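Local coordinates for protein endoglucanase A (Clostridium cellulolyticum, PDB 1EDG) that hydrolyses internal beta-1,4-glucosidic bonds of cellulose, as a family 5 glycoside hydrolase endoglucanase whose catalytic domain is a TIM barrel, at residues G130-S134 and S135-A139; D188-D191 and S192-I196; F354-R357 and R358-Q361. All blocks are in the same frame, centred on the assembly; numbering follows the deposited sequence.

Contact 1: residues G130-S134 and S135-A139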
loop_
_atom_site.group_PDB
_atom_site.type_symbol
_atom_site.label_atom_id
_atom_site.label_comp_id
_atom_site.label_asym_id
_atom_site.label_seq_id
_atom_site.Cartn_x
_atom_site.Cartn_y
_atom_site.Cartn_z
ATOM N N GLY A 130 -19.730 -4.134 -3.078
ATOM C CA GLY A 130 -18.523 -3.895 -3.852
ATOM C C GLY A 130 -18.222 -5.012 -4.831
ATOM O O GLY A 130 -19.095 -5.409 -5.605
ATOM N N TYR A 131 -16.994 -5.520 -4.804
ATOM C CA TYR A 131 -16.596 -6.609 -5.695
ATOM C C TYR A 131 -16.198 -7.824 -4.860
ATOM O O TYR A 131 -15.985 -7.710 -3.653
ATOM C CB TYR A 131 -15.438 -6.171 -6.621
ATOM C CG TYR A 131 -14.088 -5.987 -5.945
ATOM C CD1 TYR A 131 -13.741 -4.774 -5.349
ATOM C CD2 TYR A 131 -13.171 -7.032 -5.879
ATOM C CE1 TYR A 131 -12.511 -4.611 -4.700
ATOM C CE2 TYR A 131 -11.943 -6.880 -5.232
ATOM C CZ TYR A 131 -11.625 -5.668 -4.643
ATOM O OH TYR A 131 -10.425 -5.530 -3.981
ATOM N N PHE A 132 -16.161 -8.994 -5.486
ATOM C CA PHE A 132 -15.763 -10.230 -4.816
ATOM C C PHE A 132 -15.137 -11.050 -5.935
ATOM O O PHE A 132 -15.794 -11.361 -6.930
ATOM C CB PHE A 132 -16.964 -10.961 -4.204
ATOM C CG PHE A 132 -16.577 -12.039 -3.233
ATOM C CD1 PHE A 132 -16.325 -11.733 -1.897
ATOM C CD2 PHE A 132 -16.429 -13.358 -3.653
ATOM C CE1 PHE A 132 -15.928 -12.727 -0.994
ATOM C CE2 PHE A 132 -16.031 -14.358 -2.754
ATOM C CZ PHE A 132 -15.781 -14.041 -1.426
ATOM N N PRO A 133 -13.841 -11.372 -5.804
ATOM C CA PRO A 133 -13.077 -12.137 -6.795
ATOM C C PRO A 133 -13.366 -13.632 -6.960
ATOM O O PRO A 133 -12.543 -14.470 -6.595
ATOM C CB PRO A 133 -11.634 -11.882 -6.364
ATOM C CG PRO A 133 -11.748 -11.872 -4.883
ATOM C CD PRO A 133 -12.991 -11.024 -4.649
ATOM N N SER A 134 -14.540 -13.951 -7.496
ATOM C CA SER A 134 -14.921 -15.335 -7.774
ATOM C C SER A 134 -15.850 -15.259 -8.981
ATOM O O SER A 134 -16.509 -14.237 -9.200
ATOM C CB SER A 134 -15.598 -16.009 -6.570
ATOM O OG SER A 134 -16.937 -15.584 -6.397
ATOM N N SER A 135 -15.870 -16.314 -9.789
ATOM C CA SER A 135 -16.688 -16.338 -11.000
ATOM C C SER A 135 -18.168 -16.013 -10.831
ATOM O O SER A 135 -18.746 -15.309 -11.663
ATOM C CB SER A 135 -16.516 -17.669 -11.733
ATOM O OG SER A 135 -15.219 -17.760 -12.296
ATOM N N GLN A 136 -18.779 -16.483 -9.750
ATOM C CA GLN A 136 -20.197 -16.208 -9.540
ATOM C C GLN A 136 -20.479 -14.714 -9.402
ATOM O O GLN A 136 -21.570 -14.244 -9.745
ATOM C CB GLN A 136 -20.732 -16.951 -8.311
ATOM C CG GLN A 136 -22.249 -16.826 -8.158
ATOM C CD GLN A 136 -22.809 -17.647 -7.015
ATOM O OE1 GLN A 136 -22.211 -17.736 -5.939
ATOM N NE2 GLN A 136 -23.970 -18.248 -7.237
ATOM N N TYR A 137 -19.478 -13.960 -8.959
ATOM C CA TYR A 137 -19.646 -12.528 -8.764
ATOM C C TYR A 137 -18.960 -11.620 -9.777
ATOM O O TYR A 137 -18.873 -10.412 -9.557
ATOM C CB TYR A 137 -19.224 -12.157 -7.343
ATOM C CG TYR A 137 -20.098 -12.795 -6.294
ATOM C CD1 TYR A 137 -21.324 -12.228 -5.944
ATOM C CD2 TYR A 137 -19.722 -13.986 -5.681
ATOM C CE1 TYR A 137 -22.155 -12.834 -5.012
ATOM C CE2 TYR A 137 -20.547 -14.604 -4.748
ATOM C CZ TYR A 137 -21.761 -14.023 -4.420
ATOM O OH TYR A 137 -22.590 -14.643 -3.511
ATOM N N MET A 138 -18.554 -12.168 -10.920
ATOM C CA MET A 138 -17.872 -11.365 -11.931
ATOM C C MET A 138 -18.685 -10.225 -12.526
ATOM O O MET A 138 -18.143 -9.153 -12.791
ATOM C CB MET A 138 -17.306 -12.244 -13.050
ATOM C CG MET A 138 -15.895 -12.764 -12.782
ATOM S SD MET A 138 -14.646 -11.447 -12.542
ATOM C CE MET A 138 -14.585 -11.399 -10.745
ATOM N N ALA A 139 -19.984 -10.442 -12.718
ATOM C CA ALA A 139 -20.855 -9.421 -13.295
ATOM C C ALA A 139 -20.875 -8.137 -12.471
ATOM O O ALA A 139 -20.611 -7.054 -12.993
ATOM C CB ALA A 139 -22.269 -9.959 -13.453
#
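Ser-134 and Tyr-137 meet at the turn that leads from the loop after barrel strand 116-120 into helix 138-155, with Tyr-137 at the N-cap position. The amide of Tyr-137 donates to Ser-134 O over 3.0 Å; the bond is bent, 142° at the hydrogen, and the donor stands above the carbonyl plane. The Ser-134 hydroxyl, set by chi1 76° between the backbone N and the carbonyl carbon, lies in the plane of the Tyr-137 ring at its edge, with Ser-134 OG 3.3 Å from Tyr-137 CD2. Phe-132 meets the same ring obliquely, its CD2 3.9 Å from Tyr-137 CD2 and the two planes 69° apart. The Phe-132 carbonyl has two roles, accepting from Ser-134 N across the inverse gamma turn centred on Pro-133 and packing against Tyr-137 CB. In the next shell, Lys-127 makes a cation-pi contact with the Phe-132 ring, and Ser-141 OG bonds both Phe-132 N and Tyr-137 O, tying the loop to the first turn of the helix. Met-138, bent at chi2 and chi3, brings its CE methyl back to 3.8 Å from Ser-134 O.

Contact 2: residues D188-D191 and S192-I196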
loop_
_atom_site.group_PDB
_atom_site.type_symbol
_atom_site.label_atom_id
_atom_site.label_comp_id
_atom_site.label_asym_id
_atom_site.label_seq_id
_atom_site.Cartn_x
_atom_site.Cartn_y
_atom_site.Cartn_z
ATOM N N ASP A 188 -10.790 -23.134 -5.573
ATOM C CA ASP A 188 -11.396 -21.822 -5.364
ATOM C C ASP A 188 -10.392 -20.676 -5.511
ATOM O O ASP A 188 -10.708 -19.653 -6.121
ATOM C CB ASP A 188 -12.074 -21.742 -3.989
ATOM C CG ASP A 188 -13.257 -22.699 -3.851
ATOM O OD1 ASP A 188 -14.100 -22.761 -4.774
ATOM O OD2 ASP A 188 -13.347 -23.382 -2.808
ATOM N N VAL A 189 -9.181 -20.848 -4.984
ATOM C CA VAL A 189 -8.186 -19.783 -5.085
ATOM C C VAL A 189 -7.707 -19.570 -6.517
ATOM O O VAL A 189 -7.493 -18.432 -6.930
ATOM C CB VAL A 189 -6.962 -19.977 -4.142
ATOM C CG1 VAL A 189 -7.411 -20.354 -2.744
ATOM C CG2 VAL A 189 -6.005 -20.973 -4.706
ATOM N N VAL A 190 -7.560 -20.648 -7.286
ATOM C CA VAL A 190 -7.118 -20.517 -8.674
ATOM C C VAL A 190 -8.158 -19.737 -9.469
ATOM O O VAL A 190 -7.814 -18.888 -10.288
ATOM C CB VAL A 190 -6.830 -21.892 -9.329
ATOM C CG1 VAL A 190 -6.501 -21.719 -10.809
ATOM C CG2 VAL A 190 -5.661 -22.569 -8.615
ATOM N N ASP A 191 -9.433 -20.006 -9.203
ATOM C CA ASP A 191 -10.514 -19.287 -9.866
ATOM C C ASP A 191 -10.397 -17.803 -9.483
ATOM O O ASP A 191 -10.489 -16.920 -10.338
ATOM C CB ASP A 191 -11.873 -19.840 -9.412
ATOM C CG ASP A 191 -13.042 -18.995 -9.895
ATOM O OD1 ASP A 191 -13.231 -18.875 -11.122
ATOM O OD2 ASP A 191 -13.773 -18.444 -9.045
ATOM N N SER A 192 -10.153 -17.549 -8.200
ATOM C CA SER A 192 -10.009 -16.188 -7.677
ATOM C C SER A 192 -8.851 -15.443 -8.362
ATOM O O SER A 192 -9.012 -14.305 -8.807
ATOM C CB SER A 192 -9.804 -16.236 -6.158
ATOM O OG SER A 192 -9.993 -14.963 -5.565
ATOM N N ILE A 193 -7.705 -16.109 -8.493
ATOM C CA ILE A 193 -6.527 -15.532 -9.138
ATOM C C ILE A 193 -6.846 -15.114 -10.571
ATOM O O ILE A 193 -6.443 -14.037 -11.024
ATOM C CB ILE A 193 -5.353 -16.542 -9.124
ATOM C CG1 ILE A 193 -4.816 -16.693 -7.697
ATOM C CG2 ILE A 193 -4.248 -16.116 -10.098
ATOM C CD1 ILE A 193 -3.761 -17.778 -7.535
ATOM N N ASN A 194 -7.584 -15.960 -11.285
ATOM C CA ASN A 194 -7.966 -15.654 -12.661
ATOM C C ASN A 194 -8.908 -14.452 -12.678
ATOM O O ASN A 194 -8.768 -13.554 -13.512
ATOM C CB ASN A 194 -8.614 -16.873 -13.327
ATOM C CG ASN A 194 -7.654 -18.050 -13.449
ATOM O OD1 ASN A 194 -6.434 -17.870 -13.560
ATOM N ND2 ASN A 194 -8.197 -19.263 -13.424
ATOM N N CYS A 195 -9.841 -14.414 -11.728
ATOM C CA CYS A 195 -10.780 -13.304 -11.623
ATOM C C CYS A 195 -10.032 -12.001 -11.327
ATOM O O CYS A 195 -10.387 -10.943 -11.847
ATOM C CB CYS A 195 -11.813 -13.573 -10.526
ATOM S SG CYS A 195 -13.090 -14.785 -10.972
ATOM N N ILE A 196 -9.000 -12.085 -10.487
ATOM C CA ILE A 196 -8.199 -10.914 -10.136
ATOM C C ILE A 196 -7.450 -10.420 -11.378
ATOM O O ILE A 196 -7.365 -9.213 -11.619
ATOM C CB ILE A 196 -7.238 -11.229 -8.961
ATOM C CG1 ILE A 196 -8.058 -11.439 -7.677
ATOM C CG2 ILE A 196 -6.201 -10.112 -8.790
ATOM C CD1 ILE A 196 -7.267 -11.966 -6.501
HETATM O O HOH W 1 -11.528 -18.892 -13.373
#
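Asp-191 OD1 and Asn-194 ND2 share a water, which donates to OD1 over 2.8 Å. The same water accepts a weak bond from Asn-194 ND2, at 3.4 Å, and so links side chains three residues apart on helix 187-209. A second grip on Asp-191 OD1 comes from Ser-135 OG, in the turn before helix 138-155, which hydrogen-bonds to it. With CG anti to its own nitrogen (chi1 171°), the Asp-191 carboxylate stands out from the helix beside its carbonyl carbon, and OD1 lies 4.1 Å from Cys-195 SG. Along the backbone, regular i to i+4 bonds join Asp-188, Val-189, Val-190 and Asp-191 to Ser-192, Ile-193, Asn-194 and Cys-195; the shortest runs from Ile-193 N to Val-189 O, 2.8 Å long and 160° at the hydrogen. Cys-195 N closes the last of these bonds on Asp-191 O, and SG of the same cysteine lies 3.4 Å from that oxygen. On another flank Val-190 and Asn-194 run side by side and point the same way, with Val-190 CG1 4.0 Å from Asn-194 ND2. Ile-193 lays CG1 at 3.3 Å from Val-189 O, and its side chain continues onto Leu-184 and Tyr-235. Ser-192, buried, turns its hydroxyl to Pro-133 O and packs on Tyr-224. One turn of helix thus carries an acceptor in Asp-191 and a hydroxyl in Ser-192 for the neighbouring loop, and the two bonds received by OD1 probably help to stabilise the negative charge of the carboxylate.

Contact 3: residues F354-R357 and R358-Q361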
loop_
_atom_site.group_PDB
_atom_site.type_symbol
_atom_site.label_atom_id
_atom_site.label_comp_id
_atom_site.label_asym_id
_atom_site.label_seq_id
_atom_site.Cartn_x
_atom_site.Cartn_y
_atom_site.Cartn_z
ATOM N N PHE A 354 2.590 5.495 14.607
ATOM C CA PHE A 354 3.952 6.034 14.595
ATOM C C PHE A 354 3.881 7.560 14.665
ATOM O O PHE A 354 4.456 8.174 15.564
ATOM C CB PHE A 354 4.724 5.589 13.338
ATOM C CG PHE A 354 4.941 4.101 13.248
ATOM C CD1 PHE A 354 6.003 3.497 13.913
ATOM C CD2 PHE A 354 4.064 3.299 12.517
ATOM C CE1 PHE A 354 6.191 2.118 13.858
ATOM C CE2 PHE A 354 4.241 1.921 12.455
ATOM C CZ PHE A 354 5.306 1.324 13.128
ATOM N N PHE A 355 3.140 8.168 13.746
ATOM C CA PHE A 355 2.997 9.620 13.714
ATOM C C PHE A 355 1.797 10.031 14.568
ATOM O O PHE A 355 0.658 9.647 14.273
ATOM C CB PHE A 355 2.804 10.093 12.272
ATOM C CG PHE A 355 2.610 11.581 12.130
ATOM C CD1 PHE A 355 3.660 12.461 12.357
ATOM C CD2 PHE A 355 1.389 12.096 11.713
ATOM C CE1 PHE A 355 3.498 13.830 12.168
ATOM C CE2 PHE A 355 1.214 13.465 11.523
ATOM C CZ PHE A 355 2.272 14.334 11.748
ATOM N N ASP A 356 2.055 10.768 15.645
ATOM C CA ASP A 356 0.980 11.229 16.515
ATOM C C ASP A 356 0.332 12.417 15.818
ATOM O O ASP A 356 0.854 13.534 15.856
ATOM C CB ASP A 356 1.528 11.646 17.882
ATOM C CG ASP A 356 0.430 11.852 18.914
ATOM O OD1 ASP A 356 -0.062 10.850 19.471
ATOM O OD2 ASP A 356 0.057 13.012 19.171
ATOM N N ARG A 357 -0.784 12.164 15.142
ATOM C CA ARG A 357 -1.498 13.203 14.402
ATOM C C ARG A 357 -2.012 14.343 15.275
ATOM O O ARG A 357 -2.208 15.463 14.803
ATOM C CB ARG A 357 -2.629 12.580 13.571
ATOM C CG ARG A 357 -2.143 12.060 12.214
ATOM C CD ARG A 357 -2.473 10.592 11.954
ATOM N NE ARG A 357 -3.748 10.429 11.274
ATOM C CZ ARG A 357 -4.126 9.351 10.587
ATOM N NH1 ARG A 357 -3.343 8.286 10.450
ATOM N NH2 ARG A 357 -5.324 9.337 10.043
ATOM N N ARG A 358 -2.181 14.057 16.559
ATOM C CA ARG A 358 -2.651 15.040 17.527
ATOM C C ARG A 358 -1.616 16.156 17.720
ATOM O O ARG A 358 -1.941 17.339 17.603
ATOM C CB ARG A 358 -2.910 14.343 18.856
ATOM C CG ARG A 358 -3.724 15.132 19.855
ATOM C CD ARG A 358 -3.632 14.490 21.232
ATOM N NE ARG A 358 -3.718 13.030 21.172
ATOM C CZ ARG A 358 -2.698 12.208 21.411
ATOM N NH1 ARG A 358 -1.504 12.697 21.727
ATOM N NH2 ARG A 358 -2.869 10.894 21.327
ATOM N N SER A 359 -0.365 15.775 17.971
ATOM C CA SER A 359 0.711 16.740 18.197
ATOM C C SER A 359 1.610 16.999 16.992
ATOM O O SER A 359 2.548 17.797 17.074
ATOM C CB SER A 359 1.563 16.287 19.380
ATOM O OG SER A 359 1.980 14.941 19.226
ATOM N N CYS A 360 1.316 16.336 15.878
ATOM C CA CYS A 360 2.093 16.467 14.647
ATOM C C CYS A 360 3.568 16.105 14.784
ATOM O O CYS A 360 4.441 16.792 14.254
ATOM C CB CYS A 360 1.941 17.857 14.025
ATOM S SG CYS A 360 0.439 18.063 13.038
ATOM N N GLN A 361 3.844 15.012 15.482
ATOM C CA GLN A 361 5.212 14.546 15.637
ATOM C C GLN A 361 5.245 13.038 15.827
ATOM O O GLN A 361 4.268 12.429 16.279
ATOM C CB GLN A 361 5.926 15.263 16.786
ATOM C CG GLN A 361 5.378 14.992 18.166
ATOM C CD GLN A 361 6.113 15.784 19.225
ATOM O OE1 GLN A 361 6.949 15.246 19.959
ATOM N NE2 GLN A 361 5.823 17.076 19.301
HETATM O O HOH W 2 -2.844 10.910 17.543
#
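Asp-356 and Ser-359 meet at the hub of this tight turn, the aspartate accepting through both its carboxylate and its backbone carbonyl. OD2 accepts two hydrogen bonds from Ser-359, one from OG at 2.7 Å and one from the backbone N at 3.0 Å, both on the anti side of the carboxylate. With CG opposite the backbone nitrogen (chi1 -168°), the aspartate reaches forward over the turn to meet them. Arg-358 adds a salt bridge, NH1 to Asp-356 OD2 at 3.0 Å, but the oxygen lies over a face of the guanidinium and the two planes are 58° apart; the attraction is therefore one of charge, with no N-H aimed at the oxygen. A water bonds weakly to both Asp-356 OD1 and Arg-358 N, bridging the carboxylate to the backbone of the turn.

The backbone of Asp-356 is bonded as well. Asp-356 N donates to Gln-361 O over 2.8 Å, while Asp-356 O receives weak bonds from the amides of Ser-359, Cys-360 and Gln-361, that of Cys-360 being short at 2.8 Å yet bent to 119°. Beside this network the Phe-355 ring lies obliquely against the backbone of Cys-360 and Gln-361, CE1 3.5 Å from Cys-360 C, and its other neighbours include Phe-362 and Ala-69 and Ile-70 of helix 64-73. Arg-357 turns its guanidinium elsewhere, bonding Thr-38 OG1 through NH2 and, weakly, Gly-36 O through NH1. Cys-360, with phi and psi both positive, shares Asp-356 as partner with Gln-361, the arrangement of a G1 beta bulge closing a small antiparallel hairpin between strands 355-356 and 361-362.

In the fold
From the N terminus, contact 1 comes first, closing the turn between the loop after barrel strand 116-120 and helix 138-155. Contact 2 follows on helix 187-209, after barrel strand 163-166. The two are in series, neither nested nor crossed, yet they touch: two hydroxyl-mediated bonds, probably hydrogen bonds, join the turn to the helix, and Cys-195 SG packs on the backbone of Ser-134 and Ser-135. Together they tie two successive outer helices of the TIM barrel. Contact 3 closes a hairpin after the last barrel strand, 336-339, and before helix 365-374. It lies across the chain's centre, about 39 and 40 Å from the centres of contacts 1 and 2.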